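Local coordinates for cell division protein FtsI/penicillin binding protein 2 (Legionella pneumophila subsp. pneumophila ATCC 43290, PDB 4ZTK) that probably cross-links the stem peptides of septal peptidoglycan during cell division, as a D,D-transpeptidase of the penicillin-binding protein family, at residues K83-A88 against K194-L199; F158-N163 against I185-E190; V36-A41 against G283-N288; D257-L262 against T291-G296. All blocks are in the same frame, centred on the assembly; numbering follows the deposited sequence.

Interactions 1 and 2 adjoin, their centres about 11 Å apart, and share helix 189-200; Phe85 of the first meets Phe158 and Phe160 of the second, and Ser195 OG lies 2.7 Å from Phe158 O, a probable hydrogen bond. Together they back the start of helix 83-92, where Ser80 and Lys83 fit the SxxK pattern expected of the catalytic site. Interactions 3 and 4, about 10 Å apart between centres, join through the hairpin of strands 285-287 and 290-292, with Phe285 O 2.8 Å from Leu292 N. Interaction 4 lies about 8 Å from interaction 1 at the nearest atoms, and the side chain of Ser294 is about 4 Å from a bound NHE molecule.

Interaction 1 (K83-A88 against K194-L199); sequences KPFIAA and KSYAIL
Phe85 drives its ring edge into the face of Tyr196, a T-shaped pair with centroids 5.0 Å apart and planes at 84°. The atom that leads is Phe85 CE2, 3.5 Å from Tyr196 CE1 and set over the rim of the tyrosine ring. The same phenylalanine edge also meets the other helix's backbone, CE1 lying 3.4 Å from Ser195 O, while Leu199 CD1 comes in obliquely at 3.6 Å from Phe85 CE1. With its CG anti to the carbonyl carbon (chi1 -56°), Phe85 reaches across from a helix whose axis stays 11.3 Å from that of 194-199, so the gap is bridged by side chains, chiefly that of Phe85, and not by backbone against backbone. In the helical domain of the penicillin-binding protein transpeptidase fold, helix 83-92 is the one that would carry the SxxK motif at its start; Lys83 of that pattern points its amine away from this packing, to Ser80 and Asn136. Pro84 adds a close touch of its own, CG standing 3.5 Å from Tyr196 OH and crossing at about a right angle; that hydroxyl hydrogen-bonds to Thr81 O. The packing thins on the side where Pro84 CB reaches Leu199 CD1 at only 4.3 Å, and there Leu226 of helix 216-231 touches both residues.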
loop_
_atom_site.group_PDB
_atom_site.type_symbol
_atom_site.label_atom_id
_atom_site.label_comp_id
_atom_site.label_asym_id
_atom_site.label_seq_id
_atom_site.Cartn_x
_atom_site.Cartn_y
_atom_site.Cartn_z
ATOM N N LYS A 83 -0.133 7.768 -2.116
ATOM C CA LYS A 83 -0.781 9.007 -1.675
ATOM C C LYS A 83 -0.540 9.410 -0.211
ATOM O O LYS A 83 -0.305 10.587 0.059
ATOM C CB LYS A 83 -2.285 8.992 -2.005
ATOM C CG LYS A 83 -2.602 9.232 -3.486
ATOM C CD LYS A 83 -4.100 9.121 -3.768
ATOM C CE LYS A 83 -4.467 9.716 -5.131
ATOM N NZ LYS A 83 -3.788 9.030 -6.266
ATOM N N PRO A 84 -0.606 8.447 0.736
ATOM C CA PRO A 84 -0.311 8.813 2.130
ATOM C C PRO A 84 1.069 9.437 2.323
ATOM O O PRO A 84 1.223 10.309 3.182
ATOM C CB PRO A 84 -0.370 7.468 2.863
ATOM C CG PRO A 84 -1.342 6.667 2.077
ATOM C CD PRO A 84 -1.097 7.058 0.635
ATOM N N PHE A 85 2.049 9.004 1.536
ATOM C CA PHE A 85 3.412 9.521 1.660
ATOM C C PHE A 85 3.559 10.907 1.030
ATOM O O PHE A 85 4.305 11.750 1.537
ATOM C CB PHE A 85 4.415 8.528 1.070
ATOM C CG PHE A 85 4.330 7.157 1.692
ATOM C CD1 PHE A 85 5.019 6.871 2.861
ATOM C CD2 PHE A 85 3.545 6.166 1.121
ATOM C CE1 PHE A 85 4.937 5.611 3.445
ATOM C CE2 PHE A 85 3.456 4.904 1.699
ATOM C CZ PHE A 85 4.159 4.628 2.868
ATOM N N ILE A 86 2.846 11.137 -0.070
ATOM C CA ILE A 86 2.770 12.467 -0.666
ATOM C C ILE A 86 2.196 13.437 0.358
ATOM O O ILE A 86 2.741 14.513 0.582
ATOM C CB ILE A 86 1.871 12.483 -1.919
ATOM C CG1 ILE A 86 2.489 11.656 -3.046
ATOM C CG2 ILE A 86 1.623 13.910 -2.391
ATOM C CD1 ILE A 86 3.780 12.226 -3.591
ATOM N N ALA A 87 1.096 13.037 0.986
ATOM C CA ALA A 87 0.451 13.856 2.006
ATOM C C ALA A 87 1.376 14.102 3.192
ATOM O O ALA A 87 1.447 15.217 3.706
ATOM C CB ALA A 87 -0.844 13.208 2.472
ATOM N N ALA A 88 2.074 13.056 3.628
ATOM C CA ALA A 88 2.985 13.150 4.764
ATOM C C ALA A 88 4.088 14.160 4.496
ATOM O O ALA A 88 4.387 15.005 5.340
ATOM C CB ALA A 88 3.587 11.787 5.080
ATOM N N LYS A 194 7.520 -2.199 3.498
ATOM C CA LYS A 194 8.479 -1.603 4.422
ATOM C C LYS A 194 8.226 -0.103 4.572
ATOM O O LYS A 194 8.395 0.459 5.656
ATOM C CB LYS A 194 9.923 -1.885 3.987
ATOM C CG LYS A 194 10.395 -3.302 4.317
ATOM C CD LYS A 194 11.813 -3.555 3.822
ATOM C CE LYS A 194 12.280 -4.965 4.167
ATOM N NZ LYS A 194 12.554 -5.144 5.623
ATOM N N SER A 195 7.807 0.539 3.485
ATOM C CA SER A 195 7.434 1.946 3.541
ATOM C C SER A 195 6.219 2.142 4.445
ATOM O O SER A 195 6.180 3.066 5.258
ATOM C CB SER A 195 7.160 2.489 2.138
ATOM O OG SER A 195 8.344 2.435 1.356
ATOM N N TYR A 196 5.227 1.267 4.312
ATOM C CA TYR A 196 4.071 1.333 5.199
ATOM C C TYR A 196 4.443 0.997 6.648
ATOM O O TYR A 196 3.840 1.515 7.589
ATOM C CB TYR A 196 2.919 0.461 4.685
ATOM C CG TYR A 196 2.022 1.233 3.750
ATOM C CD1 TYR A 196 2.306 1.318 2.398
ATOM C CD2 TYR A 196 0.916 1.914 4.231
ATOM C CE1 TYR A 196 1.498 2.049 1.542
ATOM C CE2 TYR A 196 0.106 2.647 3.389
ATOM C CZ TYR A 196 0.405 2.713 2.047
ATOM O OH TYR A 196 -0.396 3.441 1.203
ATOM N N ALA A 197 5.457 0.157 6.822
ATOM C CA ALA A 197 5.924 -0.186 8.162
ATOM C C ALA A 197 6.434 1.057 8.889
ATOM O O ALA A 197 6.315 1.165 10.108
ATOM C CB ALA A 197 7.000 -1.260 8.103
ATOM N N ILE A 198 6.982 2.003 8.135
ATOM C CA ILE A 198 7.459 3.248 8.724
ATOM C C ILE A 198 6.301 4.029 9.352
ATOM O O ILE A 198 6.408 4.529 10.473
ATOM C CB ILE A 198 8.206 4.114 7.693
ATOM C CG1 ILE A 198 9.482 3.395 7.237
ATOM C CG2 ILE A 198 8.543 5.479 8.286
ATOM C CD1 ILE A 198 10.304 4.167 6.222
ATOM N N LEU A 199 5.188 4.113 8.632
ATOM C CA LEU A 199 4.001 4.785 9.145
ATOM C C LEU A 199 3.456 4.061 10.370
ATOM O O LEU A 199 3.017 4.695 11.328
ATOM C CB LEU A 199 2.918 4.868 8.069
ATOM C CG LEU A 199 3.281 5.603 6.777
ATOM C CD1 LEU A 199 2.133 5.500 5.777
ATOM C CD2 LEU A 199 3.629 7.062 7.054
#

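Interaction 2 (F158-N163 against I185-E190); sequences FGFDMN and IPVTIE
Ile185, Pro186 and Val187 pack against Phe160, Asp161 and Met162 (a selenomethionine) in a buried, mainly apolar contact between two irregular segments, one following helix 148-157 and the other leading into helix 189-200. Ile185 works with two branches. Its CG2 lies 4.0 Å from Phe160 CD1, and its CD1 sits 3.8 Å from the SE atom of Met162, whose chain is bent at chi2 (-63°) and chi3 (-74°) and turns back toward the isoleucine. Val187 CG1 approaches the Phe160 ring at its edge, 3.9 Å from CD1, the two side chains lying side by side. Both segments border helix ends in the helical part of the transpeptidase domain: a Schellman motif at Gly159 closes helix 148-157, and Thr188 is the N-cap of helix 189-200. Asp161 meets the proline at the partly exposed margin, OD2 standing 3.4 Å from Pro186 CG. Its carboxylate is held by an Asx turn, in which OD1 accepts from Asn163 N at 2.7 Å, and by Ser164, whose OG bonds to OD2. One water bridges the backbones, accepting from Asp161 N at 2.7 Å and donating to Pro186 O over a short 2.5 Å.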
loop_
_atom_site.group_PDB
_atom_site.type_symbol
_atom_site.label_atom_id
_atom_site.label_comp_id
_atom_site.label_asym_id
_atom_site.label_seq_id
_atom_site.Cartn_x
_atom_site.Cartn_y
_atom_site.Cartn_z
ATOM N N PHE A 158 11.347 7.566 2.778
ATOM C CA PHE A 158 10.357 6.530 3.066
ATOM C C PHE A 158 10.676 5.195 2.388
ATOM O O PHE A 158 9.947 4.214 2.566
ATOM C CB PHE A 158 8.952 6.976 2.645
ATOM C CG PHE A 158 8.222 7.762 3.698
ATOM C CD1 PHE A 158 7.818 7.156 4.877
ATOM C CD2 PHE A 158 7.918 9.101 3.496
ATOM C CE1 PHE A 158 7.135 7.874 5.847
ATOM C CE2 PHE A 158 7.234 9.829 4.462
ATOM C CZ PHE A 158 6.845 9.214 5.640
ATOM N N GLY A 159 11.745 5.165 1.595
ATOM C CA GLY A 159 12.166 3.939 0.944
ATOM C C GLY A 159 11.739 3.834 -0.509
ATOM O O GLY A 159 11.850 2.768 -1.113
ATOM N N PHE A 160 11.250 4.933 -1.078
ATOM C CA PHE A 160 10.844 4.934 -2.478
ATOM C C PHE A 160 11.980 5.343 -3.418
ATOM O O PHE A 160 12.750 6.260 -3.130
ATOM C CB PHE A 160 9.628 5.843 -2.701
ATOM C CG PHE A 160 8.375 5.335 -2.063
ATOM C CD1 PHE A 160 7.605 4.372 -2.694
ATOM C CD2 PHE A 160 7.969 5.809 -0.826
ATOM C CE1 PHE A 160 6.443 3.892 -2.104
ATOM C CE2 PHE A 160 6.807 5.334 -0.227
ATOM C CZ PHE A 160 6.044 4.372 -0.867
ATOM N N ASP A 161 12.063 4.654 -4.550
ATOM C CA ASP A 161 12.997 5.001 -5.612
ATOM C C ASP A 161 12.478 6.216 -6.378
ATOM O O ASP A 161 11.553 6.105 -7.175
ATOM C CB ASP A 161 13.146 3.809 -6.559
ATOM C CG ASP A 161 14.109 4.071 -7.712
ATOM O OD1 ASP A 161 14.589 5.213 -7.900
ATOM O OD2 ASP A 161 14.382 3.102 -8.446
HETATM N N MSE A 162 13.086 7.372 -6.145
HETATM C CA MSE A 162 12.714 8.581 -6.867
HETATM C C MSE A 162 13.802 8.942 -7.870
HETATM O O MSE A 162 13.975 10.110 -8.227
HETATM C CB MSE A 162 12.484 9.727 -5.885
HETATM C CG MSE A 162 11.522 9.369 -4.765
HETATM SE SE MSE A 162 9.732 8.944 -5.425
HETATM C CE MSE A 162 9.159 10.756 -5.868
ATOM N N ASN A 163 14.534 7.928 -8.326
ATOM C CA ASN A 163 15.652 8.148 -9.240
ATOM C C ASN A 163 15.539 7.407 -10.569
ATOM O O ASN A 163 15.757 7.997 -11.620
ATOM C CB ASN A 163 16.979 7.808 -8.558
ATOM C CG ASN A 163 17.484 8.931 -7.672
ATOM O OD1 ASN A 163 17.037 9.092 -6.536
ATOM N ND2 ASN A 163 18.424 9.717 -8.192
ATOM N N ILE A 185 7.135 5.351 -10.267
ATOM C CA ILE A 185 7.844 4.846 -9.098
ATOM C C ILE A 185 7.840 3.319 -9.061
ATOM O O ILE A 185 6.798 2.707 -8.859
ATOM C CB ILE A 185 7.230 5.397 -7.793
ATOM C CG1 ILE A 185 7.139 6.927 -7.841
ATOM C CG2 ILE A 185 8.041 4.951 -6.589
ATOM C CD1 ILE A 185 6.429 7.547 -6.652
ATOM N N PRO A 186 9.012 2.702 -9.266
ATOM C CA PRO A 186 9.139 1.243 -9.182
ATOM C C PRO A 186 9.189 0.764 -7.731
ATOM O O PRO A 186 10.027 1.232 -6.959
ATOM C CB PRO A 186 10.482 0.975 -9.868
ATOM C CG PRO A 186 11.281 2.218 -9.617
ATOM C CD PRO A 186 10.291 3.356 -9.602
ATOM N N VAL A 187 8.288 -0.143 -7.363
ATOM C CA VAL A 187 8.327 -0.767 -6.046
ATOM C C VAL A 187 8.287 -2.287 -6.167
ATOM O O VAL A 187 7.987 -2.832 -7.227
ATOM C CB VAL A 187 7.163 -0.293 -5.123
ATOM C CG1 VAL A 187 7.192 1.218 -4.939
ATOM C CG2 VAL A 187 5.804 -0.750 -5.659
ATOM N N THR A 188 8.622 -2.965 -5.078
ATOM C CA THR A 188 8.373 -4.391 -4.956
ATOM C C THR A 188 7.444 -4.567 -3.769
ATOM O O THR A 188 7.175 -3.606 -3.045
ATOM C CB THR A 188 9.667 -5.188 -4.702
ATOM O OG1 THR A 188 10.274 -4.739 -3.484
ATOM C CG2 THR A 188 10.652 -5.013 -5.855
ATOM N N ILE A 189 6.940 -5.779 -3.574
ATOM C CA ILE A 189 6.103 -6.067 -2.415
ATOM C C ILE A 189 6.880 -5.726 -1.146
ATOM O O ILE A 189 6.367 -5.057 -0.252
ATOM C CB ILE A 189 5.676 -7.550 -2.375
ATOM C CG1 ILE A 189 4.771 -7.873 -3.563
ATOM C CG2 ILE A 189 4.962 -7.861 -1.078
ATOM C CD1 ILE A 189 3.505 -7.044 -3.596
ATOM N N GLU A 190 8.135 -6.163 -1.101
ATOM C CA GLU A 190 9.009 -5.916 0.044
ATOM C C GLU A 190 9.258 -4.431 0.329
ATOM O O GLU A 190 9.190 -3.997 1.478
ATOM C CB GLU A 190 10.349 -6.637 -0.140
ATOM C CG GLU A 190 11.281 -6.522 1.062
ATOM C CD GLU A 190 12.538 -7.373 0.925
ATOM O OE1 GLU A 190 13.024 -7.890 1.955
ATOM O OE2 GLU A 190 13.040 -7.522 -0.209
HETATM O O HOH W 1 10.516 2.421 -4.842
#

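Interaction 3 (V36-A41 against G283-N288); sequences VKQYHA and GYFSKN
Tyr284 takes the first torsion that sets CG between its backbone N and carbonyl carbon (chi1 71°), and this swings the ring back beside His40, although its CB leaves the backbone directed away from 36-41. His40, with CG anti to its carbonyl carbon (chi1 -57°), lays its imidazole alongside the outer end of that ring. The two rings end up nearly parallel but slid apart, centroids 5.1 Å from each other, and barely overlap; His40 CB lies 3.6 Å from Tyr284 CE1, and His40 ND1 3.5 Å from Tyr284 CZ. The backbones are joined by one hydrogen bond, from Tyr284 N to Tyr39 O at 2.9 Å, which arrives in the carbonyl plane on a lone pair. Tyr39 O also receives a CA-H...O contact from Gly283 CA at 3.4 Å, and Tyr39 CA returns one to Tyr284 O, so backbone contacts run in both directions. Gly283 CA also passes 3.8 Å from Ala41 CB. At the exposed margin the extended Gln38 lays its amide obliquely against the Phe285 ring, NE2 3.6 Å from CE1, with the amide and ring planes 54° apart. Phe285 CB in turn meets Tyr39 CD1 at 4.2 Å. The positive phi of His40 belongs to a Schellman motif that ends helix 22-38, and the chain then turns toward strand 43-49. The buried Tyr39 touches Ile280 of strand 274-281 and, on helix 295-310, Pro301 and Val302, and bonds through its OH to Leu298 O. Phe285 also packs on Leu298, and its strand pairs with 290-292.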
loop_
_atom_site.group_PDB
_atom_site.type_symbol
_atom_site.label_atom_id
_atom_site.label_comp_id
_atom_site.label_asym_id
_atom_site.label_seq_id
_atom_site.Cartn_x
_atom_site.Cartn_y
_atom_site.Cartn_z
ATOM N N VAL A 36 -7.387 -15.724 -5.005
ATOM C CA VAL A 36 -6.999 -15.819 -6.412
ATOM C C VAL A 36 -7.993 -16.667 -7.195
ATOM O O VAL A 36 -8.400 -16.307 -8.304
ATOM C CB VAL A 36 -5.566 -16.376 -6.573
ATOM C CG1 VAL A 36 -5.334 -16.880 -7.989
ATOM C CG2 VAL A 36 -4.538 -15.312 -6.199
ATOM N N LYS A 37 -8.402 -17.784 -6.607
ATOM C CA LYS A 37 -9.398 -18.636 -7.242
ATOM C C LYS A 37 -10.764 -17.949 -7.307
ATOM O O LYS A 37 -11.436 -17.982 -8.338
ATOM C CB LYS A 37 -9.509 -19.976 -6.517
ATOM C CG LYS A 37 -10.630 -20.856 -7.043
ATOM C CD LYS A 37 -10.482 -22.295 -6.578
ATOM C CE LYS A 37 -11.546 -23.193 -7.209
ATOM N NZ LYS A 37 -12.920 -22.847 -6.736
ATOM N N GLN A 38 -11.164 -17.328 -6.201
ATOM C CA GLN A 38 -12.460 -16.661 -6.116
ATOM C C GLN A 38 -12.568 -15.488 -7.092
ATOM O O GLN A 38 -13.640 -15.207 -7.623
ATOM C CB GLN A 38 -12.710 -16.181 -4.687
ATOM C CG GLN A 38 -14.014 -15.422 -4.493
ATOM C CD GLN A 38 -14.386 -15.280 -3.029
ATOM O OE1 GLN A 38 -13.805 -15.941 -2.165
ATOM N NE2 GLN A 38 -15.359 -14.418 -2.741
ATOM N N TYR A 39 -11.445 -14.820 -7.332
ATOM C CA TYR A 39 -11.417 -13.634 -8.178
ATOM C C TYR A 39 -11.038 -13.968 -9.615
ATOM O O TYR A 39 -10.892 -13.063 -10.442
ATOM C CB TYR A 39 -10.409 -12.620 -7.633
ATOM C CG TYR A 39 -10.782 -11.984 -6.312
ATOM C CD1 TYR A 39 -12.110 -11.863 -5.920
ATOM C CD2 TYR A 39 -9.800 -11.487 -5.462
ATOM C CE1 TYR A 39 -12.449 -11.266 -4.710
ATOM C CE2 TYR A 39 -10.126 -10.893 -4.254
ATOM C CZ TYR A 39 -11.451 -10.786 -3.883
ATOM O OH TYR A 39 -11.774 -10.196 -2.684
ATOM N N HIS A 40 -10.872 -15.258 -9.905
ATOM C CA HIS A 40 -10.371 -15.705 -11.204
ATOM C C HIS A 40 -9.126 -14.917 -11.600
ATOM O O HIS A 40 -8.946 -14.575 -12.763
ATOM C CB HIS A 40 -11.437 -15.546 -12.289
ATOM C CG HIS A 40 -12.716 -16.262 -11.992
ATOM N ND1 HIS A 40 -13.855 -15.612 -11.567
ATOM C CD2 HIS A 40 -13.038 -17.578 -12.054
ATOM C CE1 HIS A 40 -14.822 -16.492 -11.385
ATOM N NE2 HIS A 40 -14.352 -17.693 -11.671
ATOM N N ALA A 41 -8.283 -14.615 -10.621
ATOM C CA ALA A 41 -7.140 -13.742 -10.845
ATOM C C ALA A 41 -6.001 -14.463 -11.551
ATOM O O ALA A 41 -5.857 -15.682 -11.447
ATOM C CB ALA A 41 -6.658 -13.169 -9.528
ATOM N N GLY A 283 -7.816 -9.699 -11.232
ATOM C CA GLY A 283 -8.947 -10.306 -10.558
ATOM C C GLY A 283 -10.226 -9.545 -10.854
ATOM O O GLY A 283 -10.188 -8.392 -11.296
ATOM N N TYR A 284 -11.360 -10.200 -10.627
ATOM C CA TYR A 284 -12.658 -9.547 -10.729
ATOM C C TYR A 284 -13.695 -10.350 -9.964
ATOM O O TYR A 284 -13.540 -11.554 -9.766
ATOM C CB TYR A 284 -13.098 -9.403 -12.188
ATOM C CG TYR A 284 -13.477 -10.709 -12.846
ATOM C CD1 TYR A 284 -12.506 -11.543 -13.385
ATOM C CD2 TYR A 284 -14.806 -11.107 -12.936
ATOM C CE1 TYR A 284 -12.848 -12.739 -13.991
ATOM C CE2 TYR A 284 -15.155 -12.301 -13.539
ATOM C CZ TYR A 284 -14.173 -13.112 -14.065
ATOM O OH TYR A 284 -14.517 -14.303 -14.668
ATOM N N PHE A 285 -14.760 -9.677 -9.546
ATOM C CA PHE A 285 -15.854 -10.334 -8.851
ATOM C C PHE A 285 -17.169 -9.706 -9.293
ATOM O O PHE A 285 -17.276 -8.485 -9.407
ATOM C CB PHE A 285 -15.678 -10.208 -7.336
ATOM C CG PHE A 285 -16.581 -11.108 -6.543
ATOM C CD1 PHE A 285 -16.277 -12.449 -6.385
ATOM C CD2 PHE A 285 -17.731 -10.613 -5.948
ATOM C CE1 PHE A 285 -17.107 -13.285 -5.653
ATOM C CE2 PHE A 285 -18.565 -11.441 -5.215
ATOM C CZ PHE A 285 -18.253 -12.779 -5.068
ATOM N N SER A 286 -18.164 -10.543 -9.555
ATOM C CA SER A 286 -19.459 -10.048 -10.008
ATOM C C SER A 286 -20.477 -9.937 -8.879
ATOM O O SER A 286 -20.838 -10.929 -8.253
ATOM C CB SER A 286 -20.017 -10.932 -11.128
ATOM O OG SER A 286 -19.238 -10.818 -12.307
ATOM N N LYS A 287 -20.925 -8.715 -8.616
ATOM C CA LYS A 287 -22.095 -8.498 -7.777
ATOM C C LYS A 287 -23.212 -8.008 -8.690
ATOM O O LYS A 287 -23.142 -6.901 -9.224
ATOM C CB LYS A 287 -21.795 -7.502 -6.657
ATOM C CG LYS A 287 -20.919 -8.082 -5.554
ATOM C CD LYS A 287 -20.715 -7.102 -4.407
ATOM C CE LYS A 287 -19.931 -7.749 -3.272
ATOM N NZ LYS A 287 -19.591 -6.781 -2.192
ATOM N N ASN A 288 -24.237 -8.846 -8.851
ATOM C CA ASN A 288 -25.228 -8.726 -9.930
ATOM C C ASN A 288 -24.649 -8.297 -11.283
ATOM O O ASN A 288 -23.975 -9.083 -11.948
ATOM C CB ASN A 288 -26.457 -7.885 -9.536
ATOM C CG ASN A 288 -26.111 -6.691 -8.667
ATOM O OD1 ASN A 288 -25.644 -5.664 -9.160
ATOM N ND2 ASN A 288 -26.358 -6.814 -7.368
#

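Interaction 4 (D257-L262 against T291-G296); sequences DKYLAL and TLVSGG
The Tyr259 ring meets Val293 obliquely, with CG2 of the valine 3.7 Å from Tyr259 CE2 and 3.8 Å from CD2, while Asp257 O, from the tyrosine's own segment, lies in the ring plane at an edge. CG of Tyr259 is anti to its carbonyl carbon (chi1 -81°), which places the ring beside the valine, and chi2 of 65° turns its CD2-CE2 side toward it. Thr251 and Ile253 of strand 246-253 also touch this tyrosine. Two residues along the strand, Ala261 presents its CB to the other backbone, 3.7 Å from both Val293 O and Ser294 O, with Leu298 of helix 295-310 touching it as well. Here strand 259-267 of the five-stranded antiparallel sheet, the central sheet of the transpeptidase domain, is met by the chain as it leaves the hairpin of strands 285-287 and 290-292 and enters helix 295-310, which packs on that sheet. The strand's own backbone bonds are made with its sheet neighbours, such as Leu262 with Gly250 and Ala261 with Ile280. The backbones of the two segments come nearest at Gly295, whose CA is 4.0 Å from Ala261 CA and makes a CA-H...O contact of 3.4 Å with Leu262 O. Ser294 is the N-cap: its OG caps a backbone N of the first turn, and its own N bonds in return to Glu297 OE2, the reciprocal pattern of a capping box, whereas Gly295 N is bonded to Thr251 OG1. The Ser294 side chain also lies near the bound NHE, probably from the crystallisation liquor.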
loop_
_atom_site.group_PDB
_atom_site.type_symbol
_atom_site.label_atom_id
_atom_site.label_comp_id
_atom_site.label_asym_id
_atom_site.label_seq_id
_atom_site.Cartn_x
_atom_site.Cartn_y
_atom_site.Cartn_z
ATOM N N ASP A 257 -5.139 -3.701 -20.769
ATOM C CA ASP A 257 -6.211 -3.734 -19.782
ATOM C C ASP A 257 -5.872 -4.718 -18.663
ATOM O O ASP A 257 -6.645 -5.631 -18.366
ATOM C CB ASP A 257 -7.533 -4.117 -20.451
ATOM C CG ASP A 257 -8.735 -3.847 -19.567
ATOM O OD1 ASP A 257 -9.298 -4.813 -19.008
ATOM O OD2 ASP A 257 -9.113 -2.666 -19.430
ATOM N N LYS A 258 -4.707 -4.527 -18.052
ATOM C CA LYS A 258 -4.233 -5.414 -16.993
ATOM C C LYS A 258 -4.276 -4.708 -15.638
ATOM O O LYS A 258 -3.561 -3.733 -15.410
ATOM C CB LYS A 258 -2.815 -5.913 -17.301
ATOM C CG LYS A 258 -2.744 -7.173 -18.171
ATOM C CD LYS A 258 -3.409 -6.989 -19.527
ATOM C CE LYS A 258 -3.251 -8.217 -20.411
ATOM N NZ LYS A 258 -1.863 -8.360 -20.928
ATOM N N TYR A 259 -5.117 -5.214 -14.741
ATOM C CA TYR A 259 -5.370 -4.557 -13.465
ATOM C C TYR A 259 -4.610 -5.158 -12.289
ATOM O O TYR A 259 -4.611 -6.374 -12.084
ATOM C CB TYR A 259 -6.862 -4.599 -13.143
ATOM C CG TYR A 259 -7.682 -3.542 -13.840
ATOM C CD1 TYR A 259 -7.820 -3.537 -15.221
ATOM C CD2 TYR A 259 -8.332 -2.556 -13.112
ATOM C CE1 TYR A 259 -8.578 -2.572 -15.860
ATOM C CE2 TYR A 259 -9.093 -1.591 -13.738
ATOM C CZ TYR A 259 -9.213 -1.601 -15.111
ATOM O OH TYR A 259 -9.969 -0.634 -15.732
ATOM N N LEU A 260 -3.968 -4.294 -11.514
ATOM C CA LEU A 260 -3.492 -4.671 -10.190
ATOM C C LEU A 260 -4.412 -4.021 -9.168
ATOM O O LEU A 260 -4.657 -2.813 -9.221
ATOM C CB LEU A 260 -2.049 -4.205 -9.958
ATOM C CG LEU A 260 -0.943 -4.799 -10.837
ATOM C CD1 LEU A 260 0.418 -4.257 -10.415
ATOM C CD2 LEU A 260 -0.953 -6.319 -10.769
ATOM N N ALA A 261 -4.935 -4.824 -8.252
ATOM C CA ALA A 261 -5.762 -4.311 -7.167
ATOM C C ALA A 261 -4.990 -4.422 -5.855
ATOM O O ALA A 261 -4.588 -5.513 -5.452
ATOM C CB ALA A 261 -7.069 -5.080 -7.093
ATOM N N LEU A 262 -4.791 -3.289 -5.192
ATOM C CA LEU A 262 -3.891 -3.225 -4.047
ATOM C C LEU A 262 -4.576 -2.725 -2.793
ATOM O O LEU A 262 -5.471 -1.887 -2.861
ATOM C CB LEU A 262 -2.715 -2.286 -4.345
ATOM C CG LEU A 262 -1.808 -2.524 -5.550
ATOM C CD1 LEU A 262 -2.431 -1.949 -6.814
ATOM C CD2 LEU A 262 -0.434 -1.915 -5.296
ATOM N N THR A 291 -19.209 -5.466 -12.351
ATOM C CA THR A 291 -17.949 -6.201 -12.343
ATOM C C THR A 291 -16.921 -5.405 -11.549
ATOM O O THR A 291 -16.436 -4.374 -12.009
ATOM C CB THR A 291 -17.417 -6.452 -13.767
ATOM O OG1 THR A 291 -18.341 -7.279 -14.484
ATOM C CG2 THR A 291 -16.065 -7.144 -13.715
ATOM N N LEU A 292 -16.604 -5.883 -10.352
ATOM C CA LEU A 292 -15.711 -5.172 -9.441
ATOM C C LEU A 292 -14.244 -5.563 -9.643
ATOM O O LEU A 292 -13.914 -6.749 -9.693
ATOM C CB LEU A 292 -16.133 -5.440 -7.997
ATOM C CG LEU A 292 -17.640 -5.346 -7.740
ATOM C CD1 LEU A 292 -17.945 -5.610 -6.275
ATOM C CD2 LEU A 292 -18.186 -3.995 -8.171
ATOM N N VAL A 293 -13.368 -4.566 -9.749
ATOM C CA VAL A 293 -11.962 -4.807 -10.081
ATOM C C VAL A 293 -10.969 -3.998 -9.249
ATOM O O VAL A 293 -9.758 -4.162 -9.397
ATOM C CB VAL A 293 -11.676 -4.460 -11.554
ATOM C CG1 VAL A 293 -12.563 -5.275 -12.489
ATOM C CG2 VAL A 293 -11.871 -2.968 -11.784
ATOM N N SER A 294 -11.467 -3.117 -8.388
ATOM C CA SER A 294 -10.597 -2.164 -7.695
ATOM C C SER A 294 -9.951 -2.742 -6.440
ATOM O O SER A 294 -10.337 -3.809 -5.969
ATOM C CB SER A 294 -11.384 -0.912 -7.320
ATOM O OG SER A 294 -12.221 -1.174 -6.211
ATOM N N GLY A 295 -8.975 -2.015 -5.899
ATOM C CA GLY A 295 -8.299 -2.415 -4.677
ATOM C C GLY A 295 -9.234 -2.464 -3.478
ATOM O O GLY A 295 -9.120 -3.344 -2.617
ATOM N N GLY A 296 -10.166 -1.519 -3.419
ATOM C CA GLY A 296 -11.114 -1.469 -2.320
ATOM C C GLY A 296 -12.103 -2.618 -2.356
ATOM O O GLY A 296 -12.571 -3.089 -1.315
#